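Local coordinates for VP5 (Halorubrum pleomorphic virus 2, PDB 6QGI), which is an envelope protein of a haloarchaeal virus and probably mediates fusion of the viral membrane with that of the host cell, at residues K115-S120 against G180-D185; D125-T130 against D141-L146; G210-Y215 against S219-N224. All blocks are in the same frame, centred on the assembly; numbering follows the deposited sequence.

Contact 1: K115-S120 against G180-D185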
ATOM      1  N   LYS A 115      14.814  -3.144  -2.307  1.00 18.12           N
ATOM      2  CA  LYS A 115      15.180  -1.765  -2.647  1.00 18.09           C
ATOM      3  C   LYS A 115      14.400  -0.782  -1.763  1.00 21.40           C
ATOM      4  O   LYS A 115      14.939   0.252  -1.366  1.00 21.39           O
ATOM      5  CB  LYS A 115      14.923  -1.473  -4.129  1.00 20.69           C
ATOM      6  CG  LYS A 115      16.043  -1.864  -5.066  1.00 33.42           C
ATOM      7  CD  LYS A 115      15.670  -1.599  -6.518  1.00 42.87           C
ATOM      8  CE  LYS A 115      16.535  -2.391  -7.470  1.00 53.21           C
ATOM      9  NZ  LYS A 115      17.949  -1.924  -7.463  1.00 64.40           N
ATOM     10  N   THR A 116      13.135  -1.131  -1.446  1.00 16.92           N
ATOM     11  CA  THR A 116      12.237  -0.363  -0.576  1.00 15.83           C
ATOM     12  C   THR A 116      12.836  -0.307   0.833  1.00 19.29           C
ATOM     13  O   THR A 116      12.801   0.759   1.450  1.00 19.79           O
ATOM     14  CB  THR A 116      10.828  -0.980  -0.584  1.00 19.24           C
ATOM     15  OG1 THR A 116      10.375  -1.101  -1.929  1.00 14.21           O
ATOM     16  CG2 THR A 116       9.811  -0.172   0.226  1.00 16.91           C
ATOM     17  N   TRP A 117      13.408  -1.441   1.317  1.00 14.87           N
ATOM     18  CA  TRP A 117      14.078  -1.555   2.617  1.00 14.60           C
ATOM     19  C   TRP A 117      15.409  -0.794   2.576  1.00 20.97           C
ATOM     20  O   TRP A 117      15.729  -0.089   3.532  1.00 21.83           O
ATOM     21  CB  TRP A 117      14.300  -3.038   3.017  1.00 12.97           C
ATOM     22  CG  TRP A 117      15.069  -3.228   4.302  1.00 13.96           C
ATOM     23  CD1 TRP A 117      16.415  -3.408   4.428  1.00 17.60           C
ATOM     24  CD2 TRP A 117      14.535  -3.270   5.636  1.00 13.25           C
ATOM     25  NE1 TRP A 117      16.753  -3.552   5.755  1.00 17.15           N
ATOM     26  CE2 TRP A 117      15.620  -3.465   6.518  1.00 17.59           C
ATOM     27  CE3 TRP A 117      13.244  -3.148   6.174  1.00 13.40           C
ATOM     28  CZ2 TRP A 117      15.453  -3.549   7.908  1.00 16.75           C
ATOM     29  CZ3 TRP A 117      13.081  -3.235   7.550  1.00 14.79           C
ATOM     30  CH2 TRP A 117      14.176  -3.442   8.400  1.00 15.79           C
ATOM     31  N   ASN A 118      16.176  -0.942   1.474  1.00 18.41           N
ATOM     32  CA  ASN A 118      17.470  -0.283   1.267  1.00 18.73           C
ATOM     33  C   ASN A 118      17.339   1.239   1.289  1.00 22.58           C
ATOM     34  O   ASN A 118      18.124   1.893   1.980  1.00 23.63           O
ATOM     35  CB  ASN A 118      18.119  -0.753  -0.031  1.00 17.71           C
ATOM     36  CG  ASN A 118      18.665  -2.152   0.059  1.00 32.88           C
ATOM     37  OD1 ASN A 118      18.664  -2.775   1.124  1.00 26.72           O
ATOM     38  ND2 ASN A 118      19.123  -2.687  -1.063  1.00 23.59           N
ATOM     39  N   GLU A 119      16.308   1.795   0.616  1.00 17.72           N
ATOM     40  CA  GLU A 119      16.045   3.238   0.598  1.00 17.35           C
ATOM     41  C   GLU A 119      15.695   3.755   1.989  1.00 20.97           C
ATOM     42  O   GLU A 119      16.042   4.889   2.315  1.00 21.79           O
ATOM     43  CB  GLU A 119      14.929   3.601  -0.397  1.00 18.07           C
ATOM     44  CG  GLU A 119      15.114   4.974  -1.032  1.00 26.69           C
ATOM     45  CD  GLU A 119      16.426   5.229  -1.756  1.00 41.61           C
ATOM     46  OE1 GLU A 119      16.962   4.287  -2.381  1.00 29.19           O
ATOM     47  OE2 GLU A 119      16.917   6.379  -1.701  1.00 41.14           O
ATOM     48  N   SER A 120      15.043   2.920   2.811  1.00 16.21           N
ATOM     49  CA  SER A 120      14.682   3.265   4.185  1.00 15.79           C
ATOM     50  C   SER A 120      15.931   3.318   5.086  1.00 18.89           C
ATOM     51  O   SER A 120      16.066   4.258   5.867  1.00 17.95           O
ATOM     52  CB  SER A 120      13.676   2.263   4.742  1.00 19.42           C
ATOM     53  OG  SER A 120      12.609   1.955   3.863  1.00 28.24           O
ATOM     54  N   GLY A 180      20.597  -3.381   2.994  1.00 22.10           N
ATOM     55  CA  GLY A 180      20.896  -2.505   4.117  1.00 21.96           C
ATOM     56  C   GLY A 180      20.482  -3.098   5.444  1.00 25.37           C
ATOM     57  O   GLY A 180      19.488  -3.828   5.509  1.00 24.06           O
ATOM     58  N   THR A 181      21.265  -2.819   6.511  1.00 22.04           N
ATOM     59  CA  THR A 181      20.952  -3.352   7.837  1.00 21.32           C
ATOM     60  C   THR A 181      20.781  -2.263   8.881  1.00 25.05           C
ATOM     61  O   THR A 181      21.484  -1.250   8.856  1.00 25.03           O
ATOM     62  CB  THR A 181      22.005  -4.358   8.339  1.00 24.94           C
ATOM     63  OG1 THR A 181      23.267  -3.709   8.515  1.00 23.24           O
ATOM     64  CG2 THR A 181      22.124  -5.584   7.462  1.00 21.15           C
ATOM     65  N   VAL A 182      19.850  -2.504   9.811  1.00 21.17           N
ATOM     66  CA  VAL A 182      19.599  -1.666  10.979  1.00 21.04           C
ATOM     67  C   VAL A 182      20.427  -2.312  12.097  1.00 27.35           C
ATOM     68  O   VAL A 182      20.179  -3.458  12.468  1.00 26.93           O
ATOM     69  CB  VAL A 182      18.090  -1.518  11.315  1.00 23.26           C
ATOM     70  CG1 VAL A 182      17.882  -0.598  12.511  1.00 23.27           C
ATOM     71  CG2 VAL A 182      17.306  -1.010  10.109  1.00 21.88           C
ATOM     72  N   GLU A 183      21.462  -1.604  12.560  1.00 26.11           N
ATOM     73  CA  GLU A 183      22.423  -2.065  13.560  1.00 27.26           C
ATOM     74  C   GLU A 183      22.117  -1.547  14.962  1.00 31.07           C
ATOM     75  O   GLU A 183      21.854  -0.357  15.140  1.00 30.43           O
ATOM     76  CB  GLU A 183      23.832  -1.611  13.139  1.00 29.70           C
ATOM     77  CG  GLU A 183      24.988  -2.144  13.968  1.00 39.12           C
ATOM     78  CD  GLU A 183      26.369  -1.736  13.484  1.00 59.33           C
ATOM     79  OE1 GLU A 183      27.310  -1.769  14.308  1.00 56.95           O
ATOM     80  OE2 GLU A 183      26.518  -1.397  12.286  1.00 49.03           O
ATOM     81  N   VAL A 184      22.192  -2.448  15.958  1.00 28.12           N
ATOM     82  CA  VAL A 184      22.043  -2.150  17.384  1.00 27.99           C
ATOM     83  C   VAL A 184      23.383  -2.474  18.022  1.00 34.69           C
ATOM     84  O   VAL A 184      23.724  -3.653  18.134  1.00 34.85           O
ATOM     85  CB  VAL A 184      20.868  -2.905  18.072  1.00 30.62           C
ATOM     86  CG1 VAL A 184      20.762  -2.533  19.553  1.00 30.81           C
ATOM     87  CG2 VAL A 184      19.547  -2.648  17.364  1.00 28.66           C
ATOM     88  N   ASP A 185      24.166  -1.440  18.384  1.00 33.47           N
ATOM     89  CA  ASP A 185      25.481  -1.610  19.009  1.00 35.69           C
ATOM     90  C   ASP A 185      25.319  -2.105  20.446  1.00 41.49           C
ATOM     91  O   ASP A 185      24.561  -1.517  21.224  1.00 40.25           O
ATOM     92  CB  ASP A 185      26.284  -0.298  18.970  1.00 38.22           C
ATOM     93  CG  ASP A 185      27.753  -0.433  19.324  1.00 52.22           C
ATOM     94  OD1 ASP A 185      28.072  -0.498  20.531  1.00 54.64           O
ATOM     95  OD2 ASP A 185      28.589  -0.442  18.396  1.00 58.85           O
TER
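W117 and N118, neighbours on the long helix 91-133, both take hold of G180, the residue just before the run 181-185 within strand 176-186. Two hydrogen bonds carry the polar half. The indole NE1 of W117 gives its hydrogen to the carbonyl O of G180 at 2.8 Å. That oxygen sits at the ring edge, practically in the indole plane, yet the N-H arrives well above the plane of the peptide carbonyl, and the bond is bent, with 141° at the hydrogen. The second bond runs the other way: G180 N donates to N118 OD1, also at 2.8 Å and much straighter, at 168°. Here too the donor stands above the plane of the accepting C=O. So a single glycine presents its N-H to N118 and its C=O to the residue before, W117. The other branch of the same amide is occupied as well, N118 ND2 bonding to S178 O, which probably sets which way round the amide lies.

The apolar half is one touch. V182 CG2 meets CZ2 on the six-membered ring of W117 at 3.8 Å, the two side chains crossing at about a right angle. W117 has CG anti to its backbone N (chi1 176°), which carries the indole along the helix flank until its five-membered ring reaches G180 and its benzene ring reaches V182. Around them, V179 and P195 also lie against W117, and W228 meets it edge-to-face.

All four touching residues are buried, and the indole N-H, the asparagine amide and both polar atoms of G180 have partners. Polar groups are thus paired in a buried contact whose apolar part is W117 against V182, and the two oppositely directed bonds probably hold the G180 backbone against W117 and N118.

Contact 2: D125-T130 against D141-L146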
ATOM      1  N   ASP A 125      20.409   6.319   7.605  1.00 27.33           N
ATOM      2  CA  ASP A 125      21.837   6.601   7.735  1.00 28.35           C
ATOM      3  C   ASP A 125      22.106   8.102   7.616  1.00 32.27           C
ATOM      4  O   ASP A 125      22.866   8.642   8.426  1.00 33.39           O
ATOM      5  CB  ASP A 125      22.655   5.813   6.703  1.00 30.78           C
ATOM      6  CG  ASP A 125      24.163   5.944   6.877  1.00 43.86           C
ATOM      7  OD1 ASP A 125      24.652   5.782   8.025  1.00 45.18           O
ATOM      8  OD2 ASP A 125      24.856   6.200   5.864  1.00 49.23           O
ATOM      9  N   SER A 126      21.446   8.778   6.650  1.00 27.61           N
ATOM     10  CA  SER A 126      21.580  10.221   6.453  1.00 27.77           C
ATOM     11  C   SER A 126      20.838  11.004   7.555  1.00 31.62           C
ATOM     12  O   SER A 126      21.223  12.138   7.826  1.00 32.37           O
ATOM     13  CB  SER A 126      21.128  10.649   5.060  1.00 31.43           C
ATOM     14  OG  SER A 126      19.819  10.208   4.748  1.00 42.98           O
ATOM     15  N   ILE A 127      19.826  10.392   8.226  1.00 27.01           N
ATOM     16  CA  ILE A 127      19.149  11.005   9.380  1.00 26.39           C
ATOM     17  C   ILE A 127      20.156  11.016  10.536  1.00 31.95           C
ATOM     18  O   ILE A 127      20.439  12.080  11.090  1.00 32.46           O
ATOM     19  CB  ILE A 127      17.816  10.296   9.780  1.00 27.99           C
ATOM     20  CG1 ILE A 127      16.676  10.616   8.796  1.00 27.41           C
ATOM     21  CG2 ILE A 127      17.406  10.639  11.221  1.00 28.15           C
ATOM     22  CD1 ILE A 127      15.589   9.512   8.696  1.00 31.31           C
ATOM     23  N   LEU A 128      20.734   9.829  10.851  1.00 28.39           N
ATOM     24  CA  LEU A 128      21.721   9.627  11.919  1.00 28.73           C
ATOM     25  C   LEU A 128      22.979  10.487  11.695  1.00 33.23           C
ATOM     26  O   LEU A 128      23.636  10.838  12.670  1.00 34.32           O
ATOM     27  CB  LEU A 128      22.103   8.138  12.068  1.00 28.65           C
ATOM     28  CG  LEU A 128      20.973   7.132  12.346  1.00 31.56           C
ATOM     29  CD1 LEU A 128      21.429   5.720  12.076  1.00 32.04           C
ATOM     30  CD2 LEU A 128      20.451   7.239  13.751  1.00 33.21           C
ATOM     31  N   SER A 129      23.296  10.843  10.428  1.00 28.90           N
ATOM     32  CA  SER A 129      24.416  11.726  10.096  1.00 29.32           C
ATOM     33  C   SER A 129      24.057  13.149  10.509  1.00 31.20           C
ATOM     34  O   SER A 129      24.793  13.766  11.278  1.00 32.08           O
ATOM     35  CB  SER A 129      24.745  11.662   8.605  1.00 33.65           C
ATOM     36  OG  SER A 129      25.226  10.386   8.219  1.00 44.06           O
ATOM     37  N   THR A 130      22.886  13.632  10.049  1.00 25.13           N
ATOM     38  CA  THR A 130      22.327  14.958  10.337  1.00 24.30           C
ATOM     39  C   THR A 130      22.107  15.153  11.852  1.00 27.40           C
ATOM     40  O   THR A 130      22.311  16.261  12.355  1.00 28.40           O
ATOM     41  CB  THR A 130      21.012  15.154   9.555  1.00 29.22           C
ATOM     42  OG1 THR A 130      21.222  14.848   8.181  1.00 25.91           O
ATOM     43  CG2 THR A 130      20.490  16.558   9.643  1.00 30.80           C
ATOM     44  N   ASP A 141      17.622  12.241  21.526  1.00 29.04           N
ATOM     45  CA  ASP A 141      16.659  13.349  21.528  1.00 28.11           C
ATOM     46  C   ASP A 141      15.572  13.153  20.460  1.00 30.13           C
ATOM     47  O   ASP A 141      14.520  13.801  20.536  1.00 29.79           O
ATOM     48  CB  ASP A 141      17.374  14.695  21.317  1.00 30.62           C
ATOM     49  CG  ASP A 141      18.403  15.023  22.384  1.00 42.75           C
ATOM     50  OD1 ASP A 141      18.014  15.143  23.568  1.00 44.16           O
ATOM     51  OD2 ASP A 141      19.595  15.165  22.035  1.00 48.49           O
ATOM     52  N   VAL A 142      15.822  12.263  19.473  1.00 24.49           N
ATOM     53  CA  VAL A 142      14.872  11.988  18.391  1.00 22.75           C
ATOM     54  C   VAL A 142      14.433  10.501  18.400  1.00 24.31           C
ATOM     55  O   VAL A 142      13.319  10.206  17.965  1.00 22.92           O
ATOM     56  CB  VAL A 142      15.375  12.442  16.989  1.00 27.01           C
ATOM     57  CG1 VAL A 142      15.473  13.960  16.907  1.00 27.26           C
ATOM     58  CG2 VAL A 142      16.713  11.805  16.616  1.00 27.53           C
ATOM     59  N   PHE A 143      15.293   9.586  18.911  1.00 19.91           N
ATOM     60  CA  PHE A 143      15.022   8.145  18.996  1.00 18.53           C
ATOM     61  C   PHE A 143      14.850   7.676  20.439  1.00 21.32           C
ATOM     62  O   PHE A 143      15.492   8.224  21.333  1.00 22.14           O
ATOM     63  CB  PHE A 143      16.139   7.327  18.324  1.00 20.35           C
ATOM     64  CG  PHE A 143      16.277   7.560  16.842  1.00 20.93           C
ATOM     65  CD1 PHE A 143      15.405   6.960  15.941  1.00 22.87           C
ATOM     66  CD2 PHE A 143      17.294   8.363  16.342  1.00 23.45           C
ATOM     67  CE1 PHE A 143      15.541   7.173  14.567  1.00 23.11           C
ATOM     68  CE2 PHE A 143      17.412   8.597  14.969  1.00 25.33           C
ATOM     69  CZ  PHE A 143      16.539   7.998  14.091  1.00 22.41           C
ATOM     70  N   LEU A 144      13.996   6.646  20.664  1.00 16.81           N
ATOM     71  CA  LEU A 144      13.738   6.069  21.992  1.00 16.62           C
ATOM     72  C   LEU A 144      15.034   5.499  22.592  1.00 22.08           C
ATOM     73  O   LEU A 144      15.324   5.748  23.761  1.00 22.29           O
ATOM     74  CB  LEU A 144      12.647   4.986  21.916  1.00 15.72           C
ATOM     75  CG  LEU A 144      12.187   4.366  23.240  1.00 20.59           C
ATOM     76  CD1 LEU A 144      11.327   5.322  24.043  1.00 20.37           C
ATOM     77  CD2 LEU A 144      11.438   3.082  23.004  1.00 21.99           C
ATOM     78  N   MET A 145      15.816   4.765  21.768  1.00 19.81           N
ATOM     79  CA  MET A 145      17.125   4.173  22.083  1.00 20.87           C
ATOM     80  C   MET A 145      17.029   3.158  23.216  1.00 26.45           C
ATOM     81  O   MET A 145      17.991   2.969  23.963  1.00 27.14           O
ATOM     82  CB  MET A 145      18.173   5.261  22.416  1.00 23.93           C
ATOM     83  CG  MET A 145      18.348   6.301  21.322  1.00 26.89           C
ATOM     84  SD  MET A 145      19.188   5.658  19.867  1.00 30.91           S
ATOM     85  CE  MET A 145      20.893   5.795  20.401  1.00 29.32           C
ATOM     86  N   LEU A 146      15.876   2.489  23.322  1.00 23.50           N
ATOM     87  CA  LEU A 146      15.636   1.473  24.340  1.00 24.50           C
ATOM     88  C   LEU A 146      15.555   0.090  23.731  1.00 29.91           C
ATOM     89  O   LEU A 146      15.239  -0.052  22.547  1.00 29.12           O
ATOM     90  CB  LEU A 146      14.336   1.754  25.123  1.00 23.90           C
ATOM     91  CG  LEU A 146      14.293   2.945  26.071  1.00 28.29           C
ATOM     92  CD1 LEU A 146      12.955   3.011  26.763  1.00 27.92           C
ATOM     93  CD2 LEU A 146      15.398   2.881  27.110  1.00 31.53           C
TER
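This is a purely apolar contact, in which F143, from the loop between helix 91-133 and strand 155-159, points back at I127 and L128 near the end of that helix. No hydrogen bond crosses between 125-130 and 141-146. The far rim of the phenyl ring does the work. L128 CD2 lies 3.5 Å from F143 CE2; the two side chains cross at about a right angle, and CD2 sits oblique to the ring, neither over its face nor at its edge. I127 uses its CG2 branch, 4.0 Å from F143 CZ and close to the ring plane, so it meets an edge. With chi1 at -75°, that methyl group stands anti to the backbone N, while CG1 takes the position beside the nitrogen. The ring and its two partners are buried, with L156 and V213 also against F143, and V44 and T47 of helix 37-60 against I127. On the helix itself, T130 OG1 bonds S126 O at 2.7 Å and S129 OG bonds D125 O at 2.9 Å, both back by one turn. With only methyl and ring carbons meeting, the contact is non-directional: the loop is probably held here by burial of the F143 ring against the two aliphatic side chains.

Contact 3: G210-Y215 against S219-N224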
ATOM      1  N   GLY A 210      11.907  -2.068  15.411  1.00 22.08           N
ATOM      2  CA  GLY A 210      12.518  -1.053  14.568  1.00 21.59           C
ATOM      3  C   GLY A 210      12.710   0.229  15.346  1.00 25.25           C
ATOM      4  O   GLY A 210      12.184   0.349  16.463  1.00 25.65           O
ATOM      5  N   PRO A 211      13.478   1.206  14.805  1.00 21.23           N
ATOM      6  CA  PRO A 211      13.685   2.465  15.546  1.00 20.86           C
ATOM      7  C   PRO A 211      12.379   3.178  15.877  1.00 23.20           C
ATOM      8  O   PRO A 211      11.436   3.166  15.085  1.00 22.26           O
ATOM      9  CB  PRO A 211      14.538   3.317  14.602  1.00 22.88           C
ATOM     10  CG  PRO A 211      15.094   2.382  13.597  1.00 27.68           C
ATOM     11  CD  PRO A 211      14.175   1.217  13.501  1.00 22.94           C
ATOM     12  N   THR A 212      12.322   3.774  17.064  1.00 20.16           N
ATOM     13  CA  THR A 212      11.158   4.524  17.517  1.00 19.02           C
ATOM     14  C   THR A 212      11.516   6.002  17.423  1.00 22.29           C
ATOM     15  O   THR A 212      12.383   6.479  18.156  1.00 20.34           O
ATOM     16  CB  THR A 212      10.728   4.052  18.909  1.00 23.18           C
ATOM     17  OG1 THR A 212      10.289   2.703  18.813  1.00 23.86           O
ATOM     18  CG2 THR A 212       9.627   4.898  19.509  1.00 17.96           C
ATOM     19  N   VAL A 213      10.886   6.706  16.477  1.00 20.82           N
ATOM     20  CA  VAL A 213      11.118   8.138  16.281  1.00 21.71           C
ATOM     21  C   VAL A 213      10.084   8.899  17.099  1.00 27.09           C
ATOM     22  O   VAL A 213       8.889   8.656  16.964  1.00 26.34           O
ATOM     23  CB  VAL A 213      11.116   8.559  14.792  1.00 25.28           C
ATOM     24  CG1 VAL A 213      11.356  10.056  14.648  1.00 25.34           C
ATOM     25  CG2 VAL A 213      12.169   7.787  14.013  1.00 25.52           C
ATOM     26  N   GLN A 214      10.551   9.804  17.950  1.00 25.74           N
ATOM     27  CA  GLN A 214       9.682  10.601  18.803  1.00 26.30           C
ATOM     28  C   GLN A 214       9.859  12.101  18.555  1.00 29.77           C
ATOM     29  O   GLN A 214      10.965  12.555  18.263  1.00 29.51           O
ATOM     30  CB  GLN A 214       9.928  10.263  20.288  1.00 28.75           C
ATOM     31  CG  GLN A 214      11.363  10.491  20.787  1.00 52.20           C
ATOM     32  CD  GLN A 214      11.533  10.163  22.248  1.00 71.90           C
ATOM     33  OE1 GLN A 214      10.842   9.303  22.810  1.00 63.36           O
ATOM     34  NE2 GLN A 214      12.482  10.831  22.893  1.00 68.89           N
ATOM     35  N   TYR A 215       8.752  12.855  18.671  1.00 26.29           N
ATOM     36  CA  TYR A 215       8.681  14.315  18.570  1.00 26.20           C
ATOM     37  C   TYR A 215       7.374  14.831  19.184  1.00 30.85           C
ATOM     38  O   TYR A 215       6.286  14.369  18.825  1.00 30.48           O
ATOM     39  CB  TYR A 215       8.839  14.824  17.119  1.00 26.58           C
ATOM     40  CG  TYR A 215       8.549  16.304  16.940  1.00 28.14           C
ATOM     41  CD1 TYR A 215       9.454  17.270  17.374  1.00 30.45           C
ATOM     42  CD2 TYR A 215       7.371  16.739  16.339  1.00 28.63           C
ATOM     43  CE1 TYR A 215       9.181  18.631  17.238  1.00 31.56           C
ATOM     44  CE2 TYR A 215       7.091  18.098  16.191  1.00 29.78           C
ATOM     45  CZ  TYR A 215       7.998  19.041  16.643  1.00 37.24           C
ATOM     46  OH  TYR A 215       7.721  20.379  16.502  1.00 38.50           O
ATOM     47  N   SER A 219       5.097   9.610  18.877  1.00 24.82           N
ATOM     48  CA  SER A 219       6.168   8.715  18.486  1.00 24.76           C
ATOM     49  C   SER A 219       5.680   7.684  17.475  1.00 26.23           C
ATOM     50  O   SER A 219       4.470   7.481  17.339  1.00 25.48           O
ATOM     51  CB  SER A 219       6.715   8.021  19.732  1.00 31.34           C
ATOM     52  OG  SER A 219       7.752   7.113  19.412  1.00 48.31           O
ATOM     53  N   LEU A 220       6.612   7.034  16.759  1.00 21.30           N
ATOM     54  CA  LEU A 220       6.243   6.004  15.797  1.00 20.47           C
ATOM     55  C   LEU A 220       7.364   4.998  15.584  1.00 24.31           C
ATOM     56  O   LEU A 220       8.542   5.347  15.659  1.00 24.24           O
ATOM     57  CB  LEU A 220       5.786   6.595  14.441  1.00 19.99           C
ATOM     58  CG  LEU A 220       6.784   7.419  13.625  1.00 24.55           C
ATOM     59  CD1 LEU A 220       7.645   6.534  12.735  1.00 24.44           C
ATOM     60  CD2 LEU A 220       6.060   8.385  12.762  1.00 27.14           C
ATOM     61  N   VAL A 221       6.978   3.754  15.283  1.00 20.53           N
ATOM     62  CA  VAL A 221       7.897   2.666  14.959  1.00 19.93           C
ATOM     63  C   VAL A 221       7.828   2.451  13.454  1.00 23.04           C
ATOM     64  O   VAL A 221       6.745   2.469  12.865  1.00 22.11           O
ATOM     65  CB  VAL A 221       7.619   1.360  15.750  1.00 23.04           C
ATOM     66  CG1 VAL A 221       8.743   0.347  15.560  1.00 22.84           C
ATOM     67  CG2 VAL A 221       7.433   1.655  17.224  1.00 23.29           C
ATOM     68  N   TYR A 222       8.993   2.285  12.838  1.00 19.72           N
ATOM     69  CA  TYR A 222       9.152   2.038  11.409  1.00 19.06           C
ATOM     70  C   TYR A 222      10.449   1.252  11.243  1.00 24.17           C
ATOM     71  O   TYR A 222      11.197   1.138  12.213  1.00 24.45           O
ATOM     72  CB  TYR A 222       9.115   3.364  10.612  1.00 19.56           C
ATOM     73  CG  TYR A 222      10.445   4.026  10.324  1.00 21.66           C
ATOM     74  CD1 TYR A 222      11.248   4.506  11.355  1.00 24.01           C
ATOM     75  CD2 TYR A 222      10.854   4.267   9.014  1.00 22.51           C
ATOM     76  CE1 TYR A 222      12.459   5.144  11.092  1.00 25.71           C
ATOM     77  CE2 TYR A 222      12.045   4.930   8.740  1.00 23.74           C
ATOM     78  CZ  TYR A 222      12.852   5.355   9.782  1.00 31.50           C
ATOM     79  OH  TYR A 222      14.047   5.975   9.510  1.00 33.20           O
ATOM     80  N   LEU A 223      10.703   0.685  10.053  1.00 21.42           N
ATOM     81  CA  LEU A 223      11.882  -0.149   9.783  1.00 22.04           C
ATOM     82  C   LEU A 223      11.942  -1.337  10.773  1.00 27.38           C
ATOM     83  O   LEU A 223      13.026  -1.730  11.222  1.00 27.59           O
ATOM     84  CB  LEU A 223      13.190   0.678   9.817  1.00 22.38           C
ATOM     85  CG  LEU A 223      13.391   1.659   8.679  1.00 26.65           C
ATOM     86  CD1 LEU A 223      14.635   2.484   8.882  1.00 27.64           C
ATOM     87  CD2 LEU A 223      13.506   0.947   7.390  1.00 28.21           C
ATOM     88  N   ASN A 224      10.755  -1.877  11.127  1.00 24.03           N
ATOM     89  CA  ASN A 224      10.597  -3.002  12.041  1.00 24.21           C
ATOM     90  C   ASN A 224      10.727  -4.287  11.238  1.00 28.02           C
ATOM     91  O   ASN A 224       9.796  -4.655  10.522  1.00 28.29           O
ATOM     92  CB  ASN A 224       9.247  -2.910  12.783  1.00 24.66           C
ATOM     93  CG  ASN A 224       9.002  -3.949  13.869  1.00 42.91           C
ATOM     94  OD1 ASN A 224       9.842  -4.796  14.190  1.00 30.87           O
ATOM     95  ND2 ASN A 224       7.823  -3.898  14.470  1.00 37.20           N
TER
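Strands 212-215 and 218-221 form a two-stranded antiparallel hairpin; the segment axes of 212-215 and 219-221 pass 4.5 Å apart at 166°. V213 and L220 make the hydrogen-bonded pair, V213 N to L220 O and L220 N to V213 O, each 2.8 Å. T212 with V221 and Q214 with S219 are the non-hydrogen-bonded pairs on either side. A weak bond from Y222 N to P211 O, at 3.4 Å, prolongs the pairing past the strand ends.

V213 O has a second donor, S219 OG at 3.1 Å, which comes from well above the carbonyl plane. On the face of V213 and L220, V213 CG2 approaches Y222 CE1 at 3.9 Å, obliquely to the ring. L223 CG sits 3.5 Å above one face of the Y222 ring, displaced toward the rim, and P211 CD reaches L223 CB at 3.9 Å. On the other face V221 CG2 lies against T212 OG1, a hydroxyl whose hydrogen bond is to N208. Helix 37-60 takes up V213 through A48, and helix 91-133 takes up Y222 through L124 and I127. Main-chain bonds thus set the hairpin's register, while its apolar face turns towards the helices.

In the fold
The three contacts lie together on one side of the chain's centre, within the N-terminal region of the envelope protein. Contacts 1 and 2 both use helix 91-133, their centres about 13 Å apart; contact 2 is nested in the loop that contact 1 closes, and contact 3 follows in series. Contact 3, about 10 Å from contact 2 and 13 Å from contact 1 between centres, touches both. Its strand 212-215 exchanges probable backbone hydrogen bonds with the 141-146 loop, through V142 with Q214 and L144 with T212, while L223 packs against W117 and S120. Helix 91-133, the loop after it, strand 176-186 and the hairpin thus pack against one another in this part of the protein.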